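Long-range contact in serpin (Taeniopygia guttata, PDB 5HGC), which binds cortisol and, as a member of the serpin family, probably acts as or derives from a serine protease inhibitor: residues A[13-27]-A[247-259]. Residues are numbered along the deposited sequence; the frame is centred on the assembly and turned at random.
Sequences PNNADFAFQFFREVT and QLEQTLDKETIQK. With HCY ((11alpha,14beta)-11,17,21-trihydroxypregn-4-ene-3,20-dione), chain B.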
loop_
_atom_site.group_PDB
_atom_site.type_symbol
_atom_site.label_atom_id
_atom_site.label_comp_id
_atom_site.label_asym_id
_atom_site.label_seq_id
_atom_site.Cartn_x
_atom_site.Cartn_y
_atom_site.Cartn_z
ATOM N N PRO A 13 -0.481 10.896 -11.158
ATOM C CA PRO A 13 -1.314 9.990 -11.978
ATOM C C PRO A 13 -0.647 8.639 -12.234
ATOM O O PRO A 13 -1.317 7.579 -12.244
ATOM C CB PRO A 13 -1.520 10.747 -13.297
ATOM C CG PRO A 13 -0.856 12.070 -13.130
ATOM C CD PRO A 13 0.012 12.066 -11.915
ATOM N N ASN A 14 0.669 8.657 -12.422
ATOM C CA ASN A 14 1.391 7.424 -12.760
ATOM C C ASN A 14 1.309 6.457 -11.580
ATOM O O ASN A 14 0.941 5.315 -11.755
ATOM C CB ASN A 14 2.837 7.774 -13.083
ATOM C CG ASN A 14 2.950 8.921 -14.071
ATOM O OD1 ASN A 14 3.010 10.103 -13.707
ATOM N ND2 ASN A 14 2.950 8.570 -15.333
ATOM N N ASN A 15 1.602 6.933 -10.369
ATOM C CA ASN A 15 1.482 6.099 -9.167
ATOM C C ASN A 15 0.063 5.547 -8.949
ATOM O O ASN A 15 -0.083 4.365 -8.634
ATOM C CB ASN A 15 2.059 6.808 -7.929
ATOM C CG ASN A 15 3.613 6.911 -7.971
ATOM O OD1 ASN A 15 4.299 6.263 -8.799
ATOM N ND2 ASN A 15 4.168 7.725 -7.084
ATOM N N ALA A 16 -0.959 6.350 -9.236
ATOM C CA ALA A 16 -2.355 5.873 -9.092
ATOM C C ALA A 16 -2.703 4.833 -10.110
ATOM O O ALA A 16 -3.264 3.802 -9.759
ATOM C CB ALA A 16 -3.345 7.030 -9.122
ATOM N N ASP A 17 -2.312 5.052 -11.366
ATOM C CA ASP A 17 -2.477 4.003 -12.419
ATOM C C ASP A 17 -1.851 2.706 -12.001
ATOM O O ASP A 17 -2.491 1.660 -12.066
ATOM C CB ASP A 17 -1.892 4.438 -13.760
ATOM C CG ASP A 17 -2.655 5.608 -14.407
ATOM O OD1 ASP A 17 -3.875 5.816 -14.147
ATOM O OD2 ASP A 17 -2.032 6.320 -15.221
ATOM N N PHE A 18 -0.608 2.760 -11.546
ATOM C CA PHE A 18 0.095 1.538 -11.170
ATOM C C PHE A 18 -0.685 0.872 -10.029
ATOM O O PHE A 18 -0.922 -0.349 -10.064
ATOM C CB PHE A 18 1.611 1.787 -10.780
ATOM C CG PHE A 18 2.249 0.598 -10.090
ATOM C CD1 PHE A 18 2.619 -0.542 -10.826
ATOM C CD2 PHE A 18 2.359 0.561 -8.712
ATOM C CE1 PHE A 18 3.114 -1.685 -10.192
ATOM C CE2 PHE A 18 2.865 -0.575 -8.059
ATOM C CZ PHE A 18 3.249 -1.707 -8.799
ATOM N N ALA A 19 -1.081 1.683 -9.035
ATOM C CA ALA A 19 -1.742 1.196 -7.841
ATOM C C ALA A 19 -2.952 0.385 -8.232
ATOM O O ALA A 19 -3.141 -0.736 -7.713
ATOM C CB ALA A 19 -2.175 2.353 -6.926
ATOM N N PHE A 20 -3.771 0.934 -9.135
ATOM C CA PHE A 20 -4.955 0.191 -9.539
ATOM C C PHE A 20 -4.790 -0.950 -10.579
ATOM O O PHE A 20 -5.507 -1.967 -10.470
ATOM C CB PHE A 20 -6.153 1.131 -9.766
ATOM C CG PHE A 20 -6.496 1.913 -8.526
ATOM C CD1 PHE A 20 -7.084 1.275 -7.430
ATOM C CD2 PHE A 20 -6.129 3.250 -8.409
ATOM C CE1 PHE A 20 -7.333 1.978 -6.251
ATOM C CE2 PHE A 20 -6.372 3.953 -7.230
ATOM C CZ PHE A 20 -6.976 3.326 -6.150
ATOM N N GLN A 21 -3.836 -0.858 -11.525
ATOM C CA GLN A 21 -3.571 -2.079 -12.339
ATOM C C GLN A 21 -3.127 -3.221 -11.467
ATOM O O GLN A 21 -3.529 -4.371 -11.680
ATOM C CB GLN A 21 -2.515 -1.911 -13.410
ATOM C CG GLN A 21 -2.802 -0.807 -14.378
ATOM C CD GLN A 21 -1.559 -0.400 -15.120
ATOM O OE1 GLN A 21 -0.712 -1.268 -15.455
ATOM N NE2 GLN A 21 -1.429 0.930 -15.387
ATOM N N PHE A 22 -2.286 -2.903 -10.489
ATOM C CA PHE A 22 -1.780 -3.927 -9.624
ATOM C C PHE A 22 -2.959 -4.602 -8.957
ATOM O O PHE A 22 -3.019 -5.861 -8.963
ATOM C CB PHE A 22 -0.797 -3.364 -8.595
ATOM C CG PHE A 22 -0.102 -4.421 -7.792
ATOM C CD1 PHE A 22 -0.699 -4.972 -6.670
ATOM C CD2 PHE A 22 1.188 -4.857 -8.148
ATOM C CE1 PHE A 22 -0.044 -5.966 -5.934
ATOM C CE2 PHE A 22 1.853 -5.827 -7.404
ATOM C CZ PHE A 22 1.232 -6.407 -6.306
ATOM N N PHE A 23 -3.861 -3.770 -8.384
ATOM C CA PHE A 23 -5.103 -4.220 -7.742
ATOM C C PHE A 23 -5.967 -5.130 -8.635
ATOM O O PHE A 23 -6.379 -6.213 -8.168
ATOM C CB PHE A 23 -5.969 -3.032 -7.292
ATOM C CG PHE A 23 -7.169 -3.437 -6.478
ATOM C CD1 PHE A 23 -7.020 -4.107 -5.256
ATOM C CD2 PHE A 23 -8.450 -3.203 -6.939
ATOM C CE1 PHE A 23 -8.115 -4.482 -4.469
ATOM C CE2 PHE A 23 -9.557 -3.596 -6.158
ATOM C CZ PHE A 23 -9.388 -4.225 -4.918
ATOM N N ARG A 24 -6.225 -4.696 -9.891
ATOM C CA ARG A 24 -6.993 -5.497 -10.875
ATOM C C ARG A 24 -6.385 -6.871 -11.069
ATOM O O ARG A 24 -7.109 -7.859 -10.970
ATOM C CB ARG A 24 -7.310 -4.744 -12.206
ATOM C CG ARG A 24 -8.127 -3.457 -11.944
ATOM C CD ARG A 24 -8.755 -2.792 -13.145
ATOM N NE ARG A 24 -7.800 -2.162 -14.063
ATOM C CZ ARG A 24 -7.173 -0.991 -13.866
ATOM N NH1 ARG A 24 -7.347 -0.289 -12.751
ATOM N NH2 ARG A 24 -6.339 -0.522 -14.791
ATOM N N GLU A 25 -5.053 -6.917 -11.242
ATOM C CA GLU A 25 -4.263 -8.151 -11.411
ATOM C C GLU A 25 -4.354 -9.095 -10.253
ATOM O O GLU A 25 -4.613 -10.283 -10.437
ATOM C CB GLU A 25 -2.773 -7.862 -11.661
ATOM C CG GLU A 25 -2.390 -7.444 -13.075
ATOM C CD GLU A 25 -2.758 -8.468 -14.176
ATOM O OE1 GLU A 25 -2.995 -9.699 -13.911
ATOM O OE2 GLU A 25 -2.786 -8.000 -15.341
ATOM N N VAL A 26 -4.144 -8.576 -9.051
ATOM C CA VAL A 26 -4.080 -9.416 -7.858
ATOM C C VAL A 26 -5.444 -10.015 -7.468
ATOM O O VAL A 26 -5.498 -11.130 -6.956
ATOM C CB VAL A 26 -3.343 -8.687 -6.693
ATOM C CG1 VAL A 26 -4.154 -7.524 -6.125
ATOM C CG2 VAL A 26 -2.907 -9.666 -5.605
ATOM N N THR A 27 -6.531 -9.285 -7.728
ATOM C CA THR A 27 -7.894 -9.774 -7.421
ATOM C C THR A 27 -8.345 -10.901 -8.392
ATOM O O THR A 27 -9.073 -11.808 -7.986
ATOM C CB THR A 27 -8.947 -8.639 -7.325
ATOM O OG1 THR A 27 -8.909 -7.836 -8.516
ATOM C CG2 THR A 27 -8.668 -7.772 -6.120
ATOM N N GLN A 247 -17.465 -6.673 -10.006
ATOM C CA GLN A 247 -17.635 -5.562 -10.937
ATOM C C GLN A 247 -16.796 -4.317 -10.536
ATOM O O GLN A 247 -16.115 -3.718 -11.391
ATOM C CB GLN A 247 -19.133 -5.260 -11.077
ATOM C CG GLN A 247 -19.542 -4.571 -12.378
ATOM C CD GLN A 247 -19.964 -3.107 -12.206
ATOM O OE1 GLN A 247 -20.742 -2.757 -11.282
ATOM N NE2 GLN A 247 -19.474 -2.242 -13.125
ATOM N N LEU A 248 -16.854 -3.960 -9.241
ATOM C CA LEU A 248 -16.053 -2.898 -8.653
ATOM C C LEU A 248 -14.531 -3.131 -8.847
ATOM O O LEU A 248 -13.837 -2.229 -9.367
ATOM C CB LEU A 248 -16.369 -2.774 -7.173
ATOM C CG LEU A 248 -15.547 -1.738 -6.399
ATOM C CD1 LEU A 248 -15.736 -0.317 -6.941
ATOM C CD2 LEU A 248 -15.956 -1.816 -4.944
ATOM N N GLU A 249 -14.044 -4.320 -8.436
ATOM C CA GLU A 249 -12.667 -4.793 -8.742
ATOM C C GLU A 249 -12.215 -4.524 -10.176
ATOM O O GLU A 249 -11.136 -3.975 -10.367
ATOM C CB GLU A 249 -12.501 -6.293 -8.506
ATOM C CG GLU A 249 -12.580 -6.695 -7.062
ATOM C CD GLU A 249 -12.637 -8.206 -6.876
ATOM O OE1 GLU A 249 -12.740 -8.980 -7.863
ATOM O OE2 GLU A 249 -12.561 -8.626 -5.707
ATOM N N GLN A 250 -13.031 -4.906 -11.164
ATOM C CA GLN A 250 -12.629 -4.842 -12.578
ATOM C C GLN A 250 -12.635 -3.429 -13.164
ATOM O O GLN A 250 -12.079 -3.188 -14.217
ATOM C CB GLN A 250 -13.501 -5.755 -13.455
ATOM C CG GLN A 250 -13.243 -7.262 -13.351
ATOM C CD GLN A 250 -14.506 -8.126 -13.665
ATOM O OE1 GLN A 250 -15.538 -7.652 -14.210
ATOM N NE2 GLN A 250 -14.435 -9.391 -13.286
ATOM N N THR A 251 -13.268 -2.495 -12.489
ATOM C CA THR A 251 -13.436 -1.135 -13.001
ATOM C C THR A 251 -12.505 -0.189 -12.277
ATOM O O THR A 251 -12.115 0.830 -12.833
ATOM C CB THR A 251 -14.855 -0.659 -12.623
ATOM O OG1 THR A 251 -15.767 -1.707 -12.913
ATOM C CG2 THR A 251 -15.286 0.713 -13.269
ATOM N N LEU A 252 -12.212 -0.489 -11.008
ATOM C CA LEU A 252 -11.694 0.529 -10.106
ATOM C C LEU A 252 -10.388 1.111 -10.688
ATOM O O LEU A 252 -9.447 0.388 -11.026
ATOM C CB LEU A 252 -11.533 -0.035 -8.687
ATOM C CG LEU A 252 -10.960 0.959 -7.667
ATOM C CD1 LEU A 252 -11.921 2.094 -7.315
ATOM C CD2 LEU A 252 -10.501 0.210 -6.417
ATOM N N ASP A 253 -10.365 2.412 -10.868
ATOM C CA ASP A 253 -9.197 3.047 -11.436
ATOM C C ASP A 253 -9.194 4.459 -10.849
ATOM O O ASP A 253 -10.106 4.805 -10.082
ATOM C CB ASP A 253 -9.260 3.035 -12.973
ATOM C CG ASP A 253 -10.407 3.925 -13.550
ATOM O OD1 ASP A 253 -11.320 4.318 -12.782
ATOM O OD2 ASP A 253 -10.409 4.233 -14.776
ATOM N N LYS A 254 -8.225 5.285 -11.214
ATOM C CA LYS A 254 -8.087 6.572 -10.579
ATOM C C LYS A 254 -9.157 7.585 -10.960
ATOM O O LYS A 254 -9.350 8.591 -10.270
ATOM C CB LYS A 254 -6.708 7.146 -10.843
ATOM C CG LYS A 254 -6.420 7.475 -12.283
ATOM C CD LYS A 254 -5.487 8.683 -12.314
ATOM C CE LYS A 254 -4.531 8.604 -13.495
ATOM N NZ LYS A 254 -5.134 8.147 -14.789
ATOM N N GLU A 255 -9.839 7.325 -12.069
ATOM C CA GLU A 255 -10.919 8.164 -12.531
ATOM C C GLU A 255 -12.132 7.924 -11.615
ATOM O O GLU A 255 -12.758 8.904 -11.176
ATOM C CB GLU A 255 -11.232 7.875 -14.001
ATOM C CG GLU A 255 -10.241 8.423 -15.039
ATOM C CD GLU A 255 -8.867 7.711 -15.135
ATOM O OE1 GLU A 255 -8.677 6.464 -14.941
ATOM O OE2 GLU A 255 -7.929 8.460 -15.440
ATOM N N THR A 256 -12.431 6.659 -11.300
ATOM C CA THR A 256 -13.419 6.324 -10.280
ATOM C C THR A 256 -13.144 7.060 -8.951
ATOM O O THR A 256 -14.077 7.621 -8.331
ATOM C CB THR A 256 -13.411 4.829 -9.989
ATOM O OG1 THR A 256 -13.588 4.100 -11.198
ATOM C CG2 THR A 256 -14.538 4.454 -9.057
ATOM N N ILE A 257 -11.865 7.079 -8.525
ATOM C CA ILE A 257 -11.484 7.758 -7.280
ATOM C C ILE A 257 -11.796 9.256 -7.376
ATOM O O ILE A 257 -12.388 9.799 -6.446
ATOM C CB ILE A 257 -10.017 7.503 -6.830
ATOM C CG1 ILE A 257 -9.701 5.989 -6.660
ATOM C CG2 ILE A 257 -9.745 8.238 -5.535
ATOM C CD1 ILE A 257 -10.609 5.256 -5.676
ATOM N N GLN A 258 -11.419 9.885 -8.492
ATOM C CA GLN A 258 -11.620 11.311 -8.685
ATOM C C GLN A 258 -13.107 11.680 -8.735
ATOM O O GLN A 258 -13.497 12.720 -8.191
ATOM C CB GLN A 258 -10.940 11.827 -9.953
ATOM C CG GLN A 258 -11.097 13.339 -10.095
ATOM C CD GLN A 258 -9.854 14.004 -10.623
ATOM O OE1 GLN A 258 -9.288 13.599 -11.681
ATOM N NE2 GLN A 258 -9.390 15.030 -9.888
ATOM N N LYS A 259 -13.902 10.837 -9.400
ATOM C CA LYS A 259 -15.355 10.932 -9.388
ATOM C C LYS A 259 -15.833 10.982 -7.927
ATOM O O LYS A 259 -16.489 11.985 -7.527
ATOM C CB LYS A 259 -15.999 9.748 -10.117
ATOM C CG LYS A 259 -17.529 9.839 -10.187
ATOM C CD LYS A 259 -18.145 8.816 -11.123
ATOM C CE LYS A 259 -18.641 7.570 -10.407
ATOM N NZ LYS A 259 -19.840 7.029 -11.136
HETATM C C1 HCY B . -6.963 12.448 -8.823
HETATM C C2 HCY B . -6.513 12.104 -10.241
HETATM C C3 HCY B . -5.155 11.440 -10.258
HETATM C C4 HCY B . -4.562 10.897 -9.012
HETATM C C5 HCY B . -5.342 10.683 -7.946
HETATM C C6 HCY B . -4.872 9.724 -6.874
HETATM C C7 HCY B . -5.056 10.357 -5.477
HETATM C C8 HCY B . -6.382 11.089 -5.237
HETATM C C9 HCY B . -6.662 12.070 -6.397
HETATM C C10 HCY B . -6.691 11.372 -7.775
HETATM C C12 HCY B . -7.863 13.709 -4.708
HETATM C C11 HCY B . -7.823 13.090 -6.122
HETATM C C13 HCY B . -7.616 12.640 -3.600
HETATM C C14 HCY B . -6.335 11.878 -3.948
HETATM C C15 HCY B . -5.899 11.239 -2.651
HETATM C C16 HCY B . -6.316 12.213 -1.557
HETATM C C17 HCY B . -7.254 13.252 -2.222
HETATM C C18 HCY B . -8.819 11.675 -3.394
HETATM C C19 HCY B . -7.745 10.253 -7.920
HETATM C C20 HCY B . -8.427 13.640 -1.341
HETATM C C21 HCY B . -8.985 15.048 -1.381
HETATM O O1 HCY B . -4.586 11.297 -11.321
HETATM O O2 HCY B . -9.008 12.313 -6.318
HETATM O O3 HCY B . -6.543 14.501 -2.382
HETATM O O4 HCY B . -8.941 12.827 -0.588
HETATM O O5 HCY B . -10.393 14.847 -1.269
#
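Lys254 lies against Ala16 and Asp17. Its CB packs on the methyl CB of Ala16, 3.8 Å away. CG sits between the backbone N and carbonyl carbon (chi1 65°), 3.6 Å from Asp17 OD1, and the bends further along the chain bring CD up to the 3-keto end of the steroid, where its approach to O1 is too close for a carbon and an oxygen and so doubtful in detail. CE passes Pro13, close to its O and CB, and NZ ends 2.7 Å from Asp17 OD1, which it meets on the syn lone pair. The same ammonium also pairs with Glu255, so one cation holds two carboxylates together. With an alanine in place of Lys254, Asp17 and Glu255 would probably lose their shared counter-charge, and the 3-keto end of the steroid the lysine methylenes beside it.

In serpin terms, the N-terminal helix 12-29 is helix A, and the short helices 245-251 and 254-263 correspond to helices G and H; cortisol lies between helices A and H, as in corticosteroid-binding globulin. Asp253 caps the second short helix, its OD1 taking both N and OG1 of Thr256 from opposite faces of the carboxylate. Between the two short helices, Leu252 puts CD2 3.6 Å from Phe20 CE1 and also touches Phe23 CE2, while the far end of the Phe20 ring, CZ, rests on Ile257 CG1 at 3.8 Å. Arg24 bends at chi3 (-70°) and brings NH1 to Leu252 O, in a weak bond made near the guanidinium plane. Farther along, Thr27 CB lies 3.7 Å from Glu249 CD, whose carboxylate is bridged to Lys372.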